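Local coordinates for protein dihydropteroate synthase (Stenotrophomonas maltophilia, PDB 7L6P) that probably catalyses the condensation of para-aminobenzoate with 6-hydroxymethyl-7,8-dihydropterin diphosphate to give 7,8-dihydropteroate, a precursor of folates, at residues R21-D26 and A65-I70; K59-G64 and A100-P105; E114-A119 and E136-A141; G176-R181 and E218-L223. All coordinates share one frame; numbering follows the deposited sequence. Where two conformers were deposited one is given.

Interaction 1 (R21-D26 and A65-I70); sequences RILRLD and ADLLDI
L23 and D66 mark the closest approach of the two backbones, with L23 CA and D66 CA 7.9 Å apart. That gap is too wide for sheet pairing, and each strand is bonded elsewhere: L23 pairs with L16 of strand 15-18, whereas L67 and L68 exchange backbone bonds with G32 of strand 29-35 and with P105, just ahead of strand 106-109. What joins the two segments is the forked end of L23. Its CG stands opposite the backbone N (chi1 177°), which carries the two methyls across the gap, CD1 to 4.0 Å from D66 CB and CD2 to 4.2 Å from L67 CD1. The L23 side chain crosses both partners at about a right angle. The geometry identifies a hairpin, strands 15-18 and 21-24, laid across the amino-terminal end of the eight-stranded TIM barrel, since D66 and L67 stand where the barrel strand 67-71 begins. L67 meets L23 with its CG lodged between its own backbone N and carbonyl carbon (chi1 65°). D66 offers L23 its CB methylene, while its carboxylate is engaged by other groups: OD1 forms a salt bridge to R29 NH1 and OD2 accepts a hydrogen bond from V30 N. R29 also donates through NE to R24 O, and therefore ties the hairpin to the barrel on the polar flank of this apolar contact. L23 and L67 are buried, D66 only partly.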
loop_
_atom_site.group_PDB
_atom_site.type_symbol
_atom_site.label_atom_id
_atom_site.label_comp_id
_atom_site.label_asym_id
_atom_site.label_seq_id
_atom_site.Cartn_x
_atom_site.Cartn_y
_atom_site.Cartn_z
ATOM N N ARG A 21 15.489 -2.327 -26.134
ATOM C CA ARG A 21 14.262 -2.706 -25.444
ATOM C C ARG A 21 13.645 -1.452 -24.837
ATOM O O ARG A 21 14.144 -0.929 -23.840
ATOM C CB ARG A 21 14.551 -3.765 -24.380
ATOM C CG ARG A 21 15.387 -4.921 -24.909
ATOM C CD ARG A 21 15.269 -6.163 -24.057
ATOM N NE ARG A 21 16.039 -7.271 -24.612
ATOM C CZ ARG A 21 15.955 -8.533 -24.204
ATOM N NH1 ARG A 21 15.119 -8.897 -23.242
ATOM N NH2 ARG A 21 16.724 -9.453 -24.779
ATOM N N ILE A 22 12.566 -0.960 -25.454
ATOM C CA ILE A 22 11.946 0.278 -24.999
ATOM C C ILE A 22 11.164 0.014 -23.717
ATOM O O ILE A 22 10.416 -0.967 -23.614
ATOM C CB ILE A 22 11.034 0.864 -26.090
ATOM C CG1 ILE A 22 11.826 1.216 -27.353
ATOM C CG2 ILE A 22 10.323 2.105 -25.575
ATOM C CD1 ILE A 22 12.827 2.327 -27.154
ATOM N N LEU A 23 11.309 0.920 -22.747
ATOM C CA LEU A 23 10.596 0.901 -21.476
ATOM C C LEU A 23 9.883 2.237 -21.330
ATOM O O LEU A 23 10.524 3.270 -21.119
ATOM C CB LEU A 23 11.562 0.671 -20.317
ATOM C CG LEU A 23 11.039 0.681 -18.881
ATOM C CD1 LEU A 23 10.210 -0.582 -18.560
ATOM C CD2 LEU A 23 12.223 0.853 -17.893
ATOM N N ARG A 24 8.564 2.226 -21.476
ATOM C CA ARG A 24 7.780 3.446 -21.361
ATOM C C ARG A 24 7.613 3.822 -19.894
ATOM O O ARG A 24 7.392 2.959 -19.045
ATOM C CB ARG A 24 6.408 3.259 -22.011
ATOM C CG ARG A 24 6.403 3.355 -23.529
ATOM C CD ARG A 24 5.672 4.609 -24.027
ATOM N NE ARG A 24 4.263 4.645 -23.643
ATOM C CZ ARG A 24 3.510 5.741 -23.656
ATOM N NH1 ARG A 24 4.002 6.920 -24.018
ATOM N NH2 ARG A 24 2.229 5.654 -23.297
ATOM N N LEU A 25 7.690 5.115 -19.602
ATOM C CA LEU A 25 7.573 5.619 -18.241
ATOM C C LEU A 25 6.349 6.525 -18.084
ATOM O O LEU A 25 6.357 7.504 -17.333
ATOM C CB LEU A 25 8.865 6.316 -17.815
ATOM C CG LEU A 25 10.054 5.343 -17.770
ATOM C CD1 LEU A 25 11.357 6.041 -17.464
ATOM C CD2 LEU A 25 9.819 4.201 -16.759
ATOM N N ASP A 26 5.262 6.182 -18.770
ATOM C CA ASP A 26 4.004 6.890 -18.555
ATOM C C ASP A 26 3.388 6.502 -17.215
ATOM O O ASP A 26 2.652 7.284 -16.607
ATOM C CB ASP A 26 3.043 6.581 -19.701
ATOM C CG ASP A 26 2.846 5.087 -19.901
ATOM O OD1 ASP A 26 3.838 4.323 -19.861
ATOM O OD2 ASP A 26 1.688 4.670 -20.099
ATOM N N ALA A 65 6.793 -8.241 -13.702
ATOM C CA ALA A 65 7.950 -7.355 -13.696
ATOM C C ALA A 65 8.203 -6.800 -15.092
ATOM O O ALA A 65 8.139 -7.537 -16.083
ATOM C CB ALA A 65 9.180 -8.102 -13.178
ATOM N N ASP A 66 8.437 -5.486 -15.169
ATOM C CA ASP A 66 8.781 -4.833 -16.430
ATOM C C ASP A 66 10.261 -4.902 -16.738
ATOM O O ASP A 66 10.645 -4.714 -17.889
ATOM C CB ASP A 66 8.370 -3.360 -16.401
ATOM C CG ASP A 66 6.895 -3.172 -16.055
ATOM O OD1 ASP A 66 6.018 -3.353 -16.950
ATOM O OD2 ASP A 66 6.623 -2.899 -14.855
ATOM N N LEU A 67 11.095 -5.185 -15.747
ATOM C CA LEU A 67 12.526 -5.298 -15.971
ATOM C C LEU A 67 13.126 -6.030 -14.784
ATOM O O LEU A 67 12.517 -6.118 -13.714
ATOM C CB LEU A 67 13.179 -3.919 -16.184
ATOM C CG LEU A 67 13.224 -2.876 -15.064
ATOM C CD1 LEU A 67 14.262 -1.785 -15.396
ATOM C CD2 LEU A 67 11.862 -2.258 -14.799
ATOM N N LEU A 68 14.310 -6.587 -15.000
ATOM C CA LEU A 68 14.990 -7.405 -14.008
ATOM C C LEU A 68 16.379 -6.846 -13.727
ATOM O O LEU A 68 17.031 -6.291 -14.613
ATOM C CB LEU A 68 15.091 -8.850 -14.489
ATOM C CG LEU A 68 13.753 -9.535 -14.761
ATOM C CD1 LEU A 68 14.007 -10.918 -15.305
ATOM C CD2 LEU A 68 12.899 -9.596 -13.491
ATOM N N ASP A 69 16.830 -6.988 -12.485
ATOM C CA ASP A 69 18.133 -6.486 -12.060
ATOM C C ASP A 69 18.972 -7.656 -11.571
ATOM O O ASP A 69 18.612 -8.299 -10.581
ATOM C CB ASP A 69 17.998 -5.437 -10.959
ATOM C CG ASP A 69 19.261 -4.615 -10.796
ATOM O OD1 ASP A 69 19.892 -4.302 -11.838
ATOM O OD2 ASP A 69 19.628 -4.287 -9.636
ATOM N N ILE A 70 20.088 -7.921 -12.253
ATOM C CA ILE A 70 20.913 -9.101 -12.003
ATOM C C ILE A 70 22.153 -8.680 -11.227
ATOM O O ILE A 70 22.893 -7.797 -11.666
ATOM C CB ILE A 70 21.299 -9.803 -13.312
ATOM C CG1 ILE A 70 20.078 -9.959 -14.222
ATOM C CG2 ILE A 70 21.921 -11.158 -13.020
ATOM C CD1 ILE A 70 18.918 -10.652 -13.585
#

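Interaction 2 (K59-G64 and A100-P105); sequences KLVEEG and ARTRVP
V61, T102 and V104 meet through methyl groups alone, without a ring, amide, carboxylate or guanidinium, and so there is no flat face or edge to assign. One atom, V61 CG2, makes both contacts: it lies 4.1 Å from V104 CG2 and 4.2 Å from T102 CG2. V61 and V104 reach toward each other tip to tip, whereas V61 and T102 are set at a slant. At V61 the first torsion (chi1 170°) puts CG1 opposite the backbone N and CG2 opposite the carbonyl carbon. T102 has its hydroxyl between its backbone N and carbonyl carbon (chi1 70°), where OG1 is hydrogen-bonded to L98 O; its CG2 is the branch that meets V61. The contact is small, 109 Å² in all, and lies near the surface. Just beyond V61, helix 49-62 is followed by a Schellman motif at G64, whose positive phi accompanies a 2.7 Å bond from G64 N to V61 O. V61 also packs on L68 of strand 67-71, and T102 on L58, which places the contact between the end of helix 49-62 and the connection running from helix 84-101 to strand 106-109.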
loop_
_atom_site.group_PDB
_atom_site.type_symbol
_atom_site.label_atom_id
_atom_site.label_comp_id
_atom_site.label_asym_id
_atom_site.label_seq_id
_atom_site.Cartn_x
_atom_site.Cartn_y
_atom_site.Cartn_z
ATOM N N LYS A 59 9.948 -16.124 -13.459
ATOM C CA LYS A 59 8.779 -16.063 -12.582
ATOM C C LYS A 59 8.406 -14.627 -12.243
ATOM O O LYS A 59 7.219 -14.284 -12.192
ATOM C CB LYS A 59 9.044 -16.847 -11.296
ATOM C CG LYS A 59 8.049 -16.573 -10.161
ATOM C CD LYS A 59 8.730 -16.836 -8.800
ATOM C CE LYS A 59 7.981 -16.218 -7.604
ATOM N NZ LYS A 59 8.777 -15.118 -6.949
ATOM N N LEU A 60 9.404 -13.772 -12.022
ATOM C CA LEU A 60 9.111 -12.375 -11.738
ATOM C C LEU A 60 8.457 -11.710 -12.937
ATOM O O LEU A 60 7.569 -10.862 -12.780
ATOM C CB LEU A 60 10.393 -11.636 -11.337
ATOM C CG LEU A 60 10.964 -12.060 -9.971
ATOM C CD1 LEU A 60 12.082 -11.125 -9.522
ATOM C CD2 LEU A 60 9.845 -12.139 -8.924
ATOM N N VAL A 61 8.871 -12.100 -14.145
ATOM C CA VAL A 61 8.267 -11.544 -15.346
ATOM C C VAL A 61 6.799 -11.949 -15.441
ATOM O O VAL A 61 5.919 -11.094 -15.571
ATOM C CB VAL A 61 9.067 -11.967 -16.589
ATOM C CG1 VAL A 61 8.310 -11.593 -17.875
ATOM C CG2 VAL A 61 10.446 -11.310 -16.562
ATOM N N GLU A 62 6.501 -13.238 -15.279
ATOM C CA GLU A 62 5.102 -13.659 -15.331
ATOM C C GLU A 62 4.282 -13.053 -14.196
ATOM O O GLU A 62 3.082 -12.817 -14.362
ATOM C CB GLU A 62 4.999 -15.184 -15.332
ATOM C CG GLU A 62 3.557 -15.719 -15.414
ATOM C CD GLU A 62 2.772 -15.299 -16.677
ATOM O OE1 GLU A 62 3.395 -14.989 -17.721
ATOM O OE2 GLU A 62 1.516 -15.291 -16.618
ATOM N N GLU A 63 4.909 -12.728 -13.066
ATOM C CA GLU A 63 4.190 -11.992 -12.035
ATOM C C GLU A 63 3.966 -10.530 -12.406
ATOM O O GLU A 63 3.198 -9.850 -11.712
ATOM C CB GLU A 63 4.934 -12.066 -10.706
ATOM C CG GLU A 63 4.996 -13.464 -10.115
ATOM C CD GLU A 63 5.431 -13.481 -8.656
ATOM O OE1 GLU A 63 5.854 -12.415 -8.137
ATOM O OE2 GLU A 63 5.314 -14.557 -8.020
ATOM N N GLY A 64 4.621 -10.031 -13.459
ATOM C CA GLY A 64 4.379 -8.697 -13.982
ATOM C C GLY A 64 5.595 -7.799 -14.078
ATOM O O GLY A 64 5.451 -6.652 -14.522
ATOM N N ALA A 100 17.743 -14.006 -23.667
ATOM C CA ALA A 100 17.244 -14.817 -24.767
ATOM C C ALA A 100 15.840 -15.360 -24.530
ATOM O O ALA A 100 15.220 -15.853 -25.479
ATOM C CB ALA A 100 18.208 -15.976 -25.036
ATOM N N ARG A 101 15.328 -15.304 -23.299
ATOM C CA ARG A 101 14.048 -15.921 -22.978
ATOM C C ARG A 101 12.992 -14.936 -22.492
ATOM O O ARG A 101 11.874 -15.361 -22.182
ATOM C CB ARG A 101 14.255 -17.034 -21.943
ATOM C CG ARG A 101 15.043 -18.196 -22.532
ATOM C CD ARG A 101 15.629 -19.120 -21.494
ATOM N NE ARG A 101 14.606 -19.874 -20.784
ATOM C CZ ARG A 101 14.872 -20.847 -19.926
ATOM N NH1 ARG A 101 16.120 -21.211 -19.663
ATOM N NH2 ARG A 101 13.865 -21.481 -19.329
ATOM N N THR A 102 13.305 -13.640 -22.426
ATOM C CA THR A 102 12.325 -12.604 -22.128
ATOM C C THR A 102 12.543 -11.437 -23.079
ATOM O O THR A 102 13.610 -11.291 -23.684
ATOM C CB THR A 102 12.422 -12.078 -20.682
ATOM O OG1 THR A 102 13.626 -11.312 -20.531
ATOM C CG2 THR A 102 12.458 -13.202 -19.688
ATOM N N ARG A 103 11.520 -10.592 -23.191
ATOM C CA ARG A 103 11.596 -9.376 -23.988
ATOM C C ARG A 103 11.853 -8.141 -23.133
ATOM O O ARG A 103 11.966 -7.039 -23.675
ATOM C CB ARG A 103 10.301 -9.194 -24.796
ATOM N N VAL A 104 11.968 -8.303 -21.818
ATOM C CA VAL A 104 12.128 -7.189 -20.890
ATOM C C VAL A 104 13.593 -6.760 -20.797
ATOM O O VAL A 104 14.503 -7.542 -21.111
ATOM C CB VAL A 104 11.577 -7.543 -19.499
ATOM C CG1 VAL A 104 10.160 -8.086 -19.595
ATOM C CG2 VAL A 104 12.487 -8.534 -18.794
ATOM N N PRO A 105 13.858 -5.509 -20.434
ATOM C CA PRO A 105 15.238 -5.077 -20.203
ATOM C C PRO A 105 15.903 -5.846 -19.060
ATOM O O PRO A 105 15.291 -6.122 -18.028
ATOM C CB PRO A 105 15.082 -3.595 -19.869
ATOM C CG PRO A 105 13.729 -3.220 -20.449
ATOM C CD PRO A 105 12.896 -4.406 -20.283
#

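Interaction 3 (E114-A119 and E136-A141); sequences EVMRAA and EGALDA
M116 and R117, neighbours on one helix, reach A138 and A141 of the next by differently shaped side chains. M116 is extended: its CG lies opposite the carbonyl carbon, and the chain then runs out straight (chi2 172°, chi3 -174°) to bring CE within 4.2 Å of A138 CB. R117 starts with CG in the same kind of position, but its chain turns at chi3 (-49°), and this bend returns the guanidinium to the neighbouring helix although the side chain does not set out in that direction. R117 NH1 ends 4.2 Å from A141 CB, which approaches the guanidinium plane obliquely; the contact is van der Waals in kind. The short alanine side chains permit a close approach, with R117 CA and A141 CA 6.8 Å apart. M116, A138 and A141 are buried; R117 alone of the four touching residues is exposed. M116 also packs on T110 and L133. The second helix opens at G137, its N-cap residue with a positive phi, and its first turn is closed by A141 N bonding to G137 O at 3.1 Å. L139 turns away from this contact and packs on helix 170-188. With strand 126-129 lying between them in the chain, helices 113-121 and 138-145 are successive members of the outer helical layer, and such side-by-side packing belongs to the beta-alpha-beta crossovers of a TIM barrel.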
loop_
_atom_site.group_PDB
_atom_site.type_symbol
_atom_site.label_atom_id
_atom_site.label_comp_id
_atom_site.label_asym_id
_atom_site.label_seq_id
_atom_site.Cartn_x
_atom_site.Cartn_y
_atom_site.Cartn_z
ATOM N N GLU A 114 34.563 -3.618 -15.256
ATOM C CA GLU A 114 34.634 -4.852 -16.039
ATOM C C GLU A 114 33.290 -5.561 -16.080
ATOM O O GLU A 114 32.894 -6.104 -17.117
ATOM C CB GLU A 114 35.672 -5.813 -15.465
ATOM C CG GLU A 114 37.059 -5.255 -15.237
ATOM C CD GLU A 114 37.269 -4.762 -13.806
ATOM O OE1 GLU A 114 36.287 -4.286 -13.176
ATOM O OE2 GLU A 114 38.418 -4.887 -13.311
ATOM N N VAL A 115 32.582 -5.591 -14.952
ATOM C CA VAL A 115 31.288 -6.261 -14.931
ATOM C C VAL A 115 30.297 -5.522 -15.814
ATOM O O VAL A 115 29.468 -6.143 -16.488
ATOM C CB VAL A 115 30.777 -6.390 -13.486
ATOM C CG1 VAL A 115 29.433 -7.099 -13.455
ATOM C CG2 VAL A 115 31.789 -7.153 -12.637
ATOM N N MET A 116 30.389 -4.189 -15.854
ATOM C CA MET A 116 29.504 -3.407 -16.711
ATOM C C MET A 116 29.704 -3.768 -18.173
ATOM O O MET A 116 28.739 -4.064 -18.886
ATOM C CB MET A 116 29.743 -1.915 -16.494
ATOM C CG MET A 116 29.296 -1.389 -15.146
ATOM S SD MET A 116 29.828 0.311 -14.871
ATOM C CE MET A 116 29.332 0.575 -13.174
ATOM N N ARG A 117 30.957 -3.757 -18.633
ATOM C CA ARG A 117 31.241 -4.022 -20.039
ATOM C C ARG A 117 30.814 -5.428 -20.430
ATOM O O ARG A 117 30.168 -5.630 -21.467
ATOM C CB ARG A 117 32.729 -3.822 -20.326
ATOM C CG ARG A 117 33.120 -2.400 -20.653
ATOM C CD ARG A 117 34.571 -2.349 -21.087
ATOM N NE ARG A 117 35.422 -3.074 -20.148
ATOM C CZ ARG A 117 36.318 -2.513 -19.343
ATOM N NH1 ARG A 117 36.566 -1.211 -19.382
ATOM N NH2 ARG A 117 36.987 -3.279 -18.480
ATOM N N ALA A 118 31.150 -6.412 -19.599
ATOM C CA ALA A 118 30.842 -7.795 -19.939
ATOM C C ALA A 118 29.340 -8.048 -19.906
ATOM O O ALA A 118 28.803 -8.750 -20.771
ATOM C CB ALA A 118 31.583 -8.731 -18.990
ATOM N N ALA A 119 28.651 -7.507 -18.902
ATOM C CA ALA A 119 27.207 -7.682 -18.808
ATOM C C ALA A 119 26.493 -7.068 -20.011
ATOM O O ALA A 119 25.603 -7.691 -20.603
ATOM C CB ALA A 119 26.690 -7.079 -17.501
ATOM N N GLU A 136 36.741 3.494 -9.770
ATOM C CA GLU A 136 37.766 3.893 -10.730
ATOM C C GLU A 136 37.469 3.281 -12.096
ATOM O O GLU A 136 37.302 2.065 -12.208
ATOM C CB GLU A 136 39.138 3.441 -10.217
ATOM C CG GLU A 136 40.308 3.883 -11.048
ATOM C CD GLU A 136 40.499 5.390 -11.010
ATOM O OE1 GLU A 136 40.238 5.999 -9.942
ATOM O OE2 GLU A 136 40.893 5.962 -12.056
ATOM N N GLY A 137 37.356 4.125 -13.131
ATOM C CA GLY A 137 37.034 3.664 -14.475
ATOM C C GLY A 137 35.555 3.466 -14.780
ATOM O O GLY A 137 35.206 3.174 -15.930
ATOM N N ALA A 138 34.679 3.553 -13.788
ATOM C CA ALA A 138 33.266 3.266 -14.011
ATOM C C ALA A 138 32.615 4.300 -14.923
ATOM O O ALA A 138 31.802 3.959 -15.796
ATOM C CB ALA A 138 32.542 3.222 -12.669
ATOM N N LEU A 139 32.941 5.572 -14.705
ATOM C CA LEU A 139 32.324 6.650 -15.457
ATOM C C LEU A 139 32.526 6.465 -16.957
ATOM O O LEU A 139 31.563 6.484 -17.733
ATOM C CB LEU A 139 32.907 7.969 -14.973
ATOM C CG LEU A 139 32.188 9.267 -15.262
ATOM C CD1 LEU A 139 30.779 9.190 -14.723
ATOM C CD2 LEU A 139 32.979 10.407 -14.620
ATOM N N ASP A 140 33.775 6.276 -17.384
ATOM C CA ASP A 140 34.050 6.130 -18.810
ATOM C C ASP A 140 33.522 4.812 -19.351
ATOM O O ASP A 140 33.069 4.750 -20.501
ATOM C CB ASP A 140 35.548 6.234 -19.088
ATOM C CG ASP A 140 36.077 7.638 -18.927
ATOM O OD1 ASP A 140 35.275 8.586 -19.087
ATOM O OD2 ASP A 140 37.306 7.792 -18.686
ATOM N N ALA A 141 33.584 3.747 -18.550
ATOM C CA ALA A 141 33.175 2.446 -19.057
ATOM C C ALA A 141 31.687 2.439 -19.373
ATOM O O ALA A 141 31.278 1.991 -20.447
ATOM C CB ALA A 141 33.529 1.354 -18.042
#

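Interaction 4 (G176-R181 and E218-L223); sequences GFLVQR and ERFLEL
L178 and L223 share one conformation, CG opposite the carbonyl carbon in each (chi1 -66° and -64°), and the two side chains cross at about a right angle. L223 CD1 settles against the L178 side chain, 4.0 Å from L178 CB and 4.2 Å from L178 CD1. The other branch, L223 CD2, comes to 3.6 Å from V179 CG2, so the fork of L223 touches two consecutive residues of helix 170-188. V179 places CG1 opposite its backbone N (chi1 160°), and it is the remaining methyl that faces L223. F220 adds a further apolar contact: its ring atom CD2 lies 4.1 Å from L178 CD1, and the methyl approaches the ring obliquely. F220 and L223 reach the same helix because they are three residues apart in a 3-10 segment, whose spacing is documented by the 3.1 Å bond from L223 N to F220 O. The contact grades from the buried L178 and F220 to the exposed V179. Inward from it, L178, F220 and L223 all pack on I197 of strand 195-198, while F220 also touches V174 and H175 of helix 170-188. A barrel strand is thus covered by a long helix and by the 3-10 turns that follow helix 207-215 and precede strand 227-229, a layering of outer helical elements on parallel strands that is characteristic of a TIM barrel.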
loop_
_atom_site.group_PDB
_atom_site.type_symbol
_atom_site.label_atom_id
_atom_site.label_comp_id
_atom_site.label_asym_id
_atom_site.label_seq_id
_atom_site.Cartn_x
_atom_site.Cartn_y
_atom_site.Cartn_z
ATOM N N GLY A 176 22.742 17.653 -3.688
ATOM C CA GLY A 176 24.030 18.164 -4.143
ATOM C C GLY A 176 24.888 17.069 -4.735
ATOM O O GLY A 176 25.521 17.250 -5.780
ATOM N N PHE A 177 24.868 15.898 -4.104
ATOM C CA PHE A 177 25.628 14.765 -4.613
ATOM C C PHE A 177 25.165 14.388 -6.007
ATOM O O PHE A 177 25.975 14.292 -6.935
ATOM C CB PHE A 177 25.480 13.569 -3.673
ATOM C CG PHE A 177 26.069 12.279 -4.214
ATOM C CD1 PHE A 177 25.306 11.415 -5.002
ATOM C CD2 PHE A 177 27.363 11.893 -3.876
ATOM C CE1 PHE A 177 25.830 10.206 -5.474
ATOM C CE2 PHE A 177 27.886 10.684 -4.353
ATOM C CZ PHE A 177 27.119 9.849 -5.169
ATOM N N LEU A 178 23.852 14.181 -6.171
ATOM C CA LEU A 178 23.331 13.751 -7.465
ATOM C C LEU A 178 23.613 14.780 -8.549
ATOM O O LEU A 178 23.982 14.414 -9.672
ATOM C CB LEU A 178 21.834 13.464 -7.365
ATOM C CG LEU A 178 21.414 12.288 -6.484
ATOM C CD1 LEU A 178 19.891 12.133 -6.517
ATOM C CD2 LEU A 178 22.081 11.015 -6.966
ATOM N N VAL A 179 23.425 16.066 -8.243
ATOM C CA VAL A 179 23.775 17.111 -9.206
ATOM C C VAL A 179 25.196 16.909 -9.725
ATOM O O VAL A 179 25.459 17.057 -10.926
ATOM C CB VAL A 179 23.602 18.509 -8.584
ATOM C CG1 VAL A 179 24.417 19.538 -9.363
ATOM C CG2 VAL A 179 22.143 18.911 -8.562
ATOM N N GLN A 180 26.126 16.527 -8.837
ATOM C CA GLN A 180 27.529 16.422 -9.228
ATOM C C GLN A 180 27.814 15.156 -10.011
ATOM O O GLN A 180 28.622 15.182 -10.942
ATOM C CB GLN A 180 28.430 16.494 -7.990
ATOM C CG GLN A 180 29.863 16.784 -8.286
ATOM C CD GLN A 180 30.674 15.537 -8.545
ATOM O OE1 GLN A 180 30.255 14.433 -8.216
ATOM N NE2 GLN A 180 31.844 15.702 -9.158
ATOM N N ARG A 181 27.135 14.066 -9.690
ATOM C CA ARG A 181 27.263 12.844 -10.476
ATOM C C ARG A 181 26.663 13.026 -11.866
ATOM O O ARG A 181 27.199 12.501 -12.847
ATOM C CB ARG A 181 26.590 11.673 -9.746
ATOM C CG ARG A 181 27.097 11.410 -8.343
ATOM C CD ARG A 181 28.615 11.398 -8.287
ATOM N NE ARG A 181 29.190 10.430 -9.215
ATOM C CZ ARG A 181 30.391 10.563 -9.776
ATOM N NH1 ARG A 181 31.167 11.602 -9.512
ATOM N NH2 ARG A 181 30.816 9.637 -10.633
ATOM N N GLU A 218 9.763 14.208 -4.057
ATOM C CA GLU A 218 9.334 14.958 -5.228
ATOM C C GLU A 218 10.291 16.089 -5.555
ATOM O O GLU A 218 10.362 16.503 -6.713
ATOM C CB GLU A 218 7.931 15.509 -5.012
ATOM C CG GLU A 218 7.131 15.676 -6.246
ATOM C CD GLU A 218 5.677 15.850 -5.907
ATOM O OE1 GLU A 218 5.309 15.502 -4.749
ATOM O OE2 GLU A 218 4.919 16.327 -6.788
ATOM N N ARG A 219 11.054 16.558 -4.564
ATOM C CA ARG A 219 12.051 17.604 -4.779
ATOM C C ARG A 219 13.007 17.251 -5.916
ATOM O O ARG A 219 13.498 18.137 -6.617
ATOM C CB ARG A 219 12.822 17.818 -3.466
ATOM C CG ARG A 219 13.663 19.065 -3.376
ATOM C CD ARG A 219 15.150 18.743 -3.457
ATOM N NE ARG A 219 15.945 19.954 -3.629
ATOM C CZ ARG A 219 16.063 20.618 -4.774
ATOM N NH1 ARG A 219 15.451 20.209 -5.874
ATOM N NH2 ARG A 219 16.802 21.722 -4.808
ATOM N N PHE A 220 13.296 15.963 -6.101
ATOM C CA PHE A 220 14.328 15.532 -7.042
ATOM C C PHE A 220 13.839 15.428 -8.485
ATOM O O PHE A 220 14.652 15.176 -9.386
ATOM C CB PHE A 220 14.930 14.206 -6.557
ATOM C CG PHE A 220 15.578 14.299 -5.194
ATOM C CD1 PHE A 220 14.818 14.193 -4.040
ATOM C CD2 PHE A 220 16.944 14.504 -5.065
ATOM C CE1 PHE A 220 15.418 14.277 -2.760
ATOM C CE2 PHE A 220 17.550 14.585 -3.794
ATOM C CZ PHE A 220 16.773 14.474 -2.639
ATOM N N LEU A 221 12.539 15.612 -8.736
ATOM C CA LEU A 221 12.073 15.650 -10.114
ATOM C C LEU A 221 12.637 16.848 -10.858
ATOM O O LEU A 221 12.663 16.842 -12.091
ATOM C CB LEU A 221 10.542 15.710 -10.150
ATOM C CG LEU A 221 9.833 14.420 -9.756
ATOM C CD1 LEU A 221 8.348 14.657 -9.770
ATOM C CD2 LEU A 221 10.242 13.266 -10.666
ATOM N N GLU A 222 13.094 17.868 -10.128
ATOM C CA GLU A 222 13.683 19.040 -10.771
ATOM C C GLU A 222 14.988 18.687 -11.472
ATOM O O GLU A 222 15.439 19.436 -12.327
ATOM C CB GLU A 222 13.877 20.170 -9.767
ATOM N N LEU A 223 15.658 17.607 -11.068
ATOM C CA LEU A 223 16.835 17.159 -11.817
ATOM C C LEU A 223 16.496 16.752 -13.253
ATOM O O LEU A 223 17.404 16.662 -14.078
ATOM C CB LEU A 223 17.532 16.010 -11.080
ATOM C CG LEU A 223 18.059 16.514 -9.742
ATOM C CD1 LEU A 223 18.637 15.407 -8.815
ATOM C CD2 LEU A 223 19.086 17.600 -10.017
#

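All four contacts belong to one TIM barrel. Interactions 1 and 2 cross along the chain; 3 and then 4 follow in series. The centres of interactions 1 and 2 are 10 Å apart, and R21 NH1 meets V104 O at 2.6 Å, a probable hydrogen bond joining the hairpin to the connection before strand 106-109. Interactions 3 and 4 have centres 23 Å apart; L139 CD1 and R181 NH2, 4.1 Å apart, link them in the outer layer. Interactions 2 and 4 lie on opposite sides of the chain's centre, about 31 Å between centres. Interaction 1, about 11 Å from that centre, lies at the barrel's amino-terminal end, where the hairpin rests on the start of strand 67-71, while the others lie farther out, around the strands.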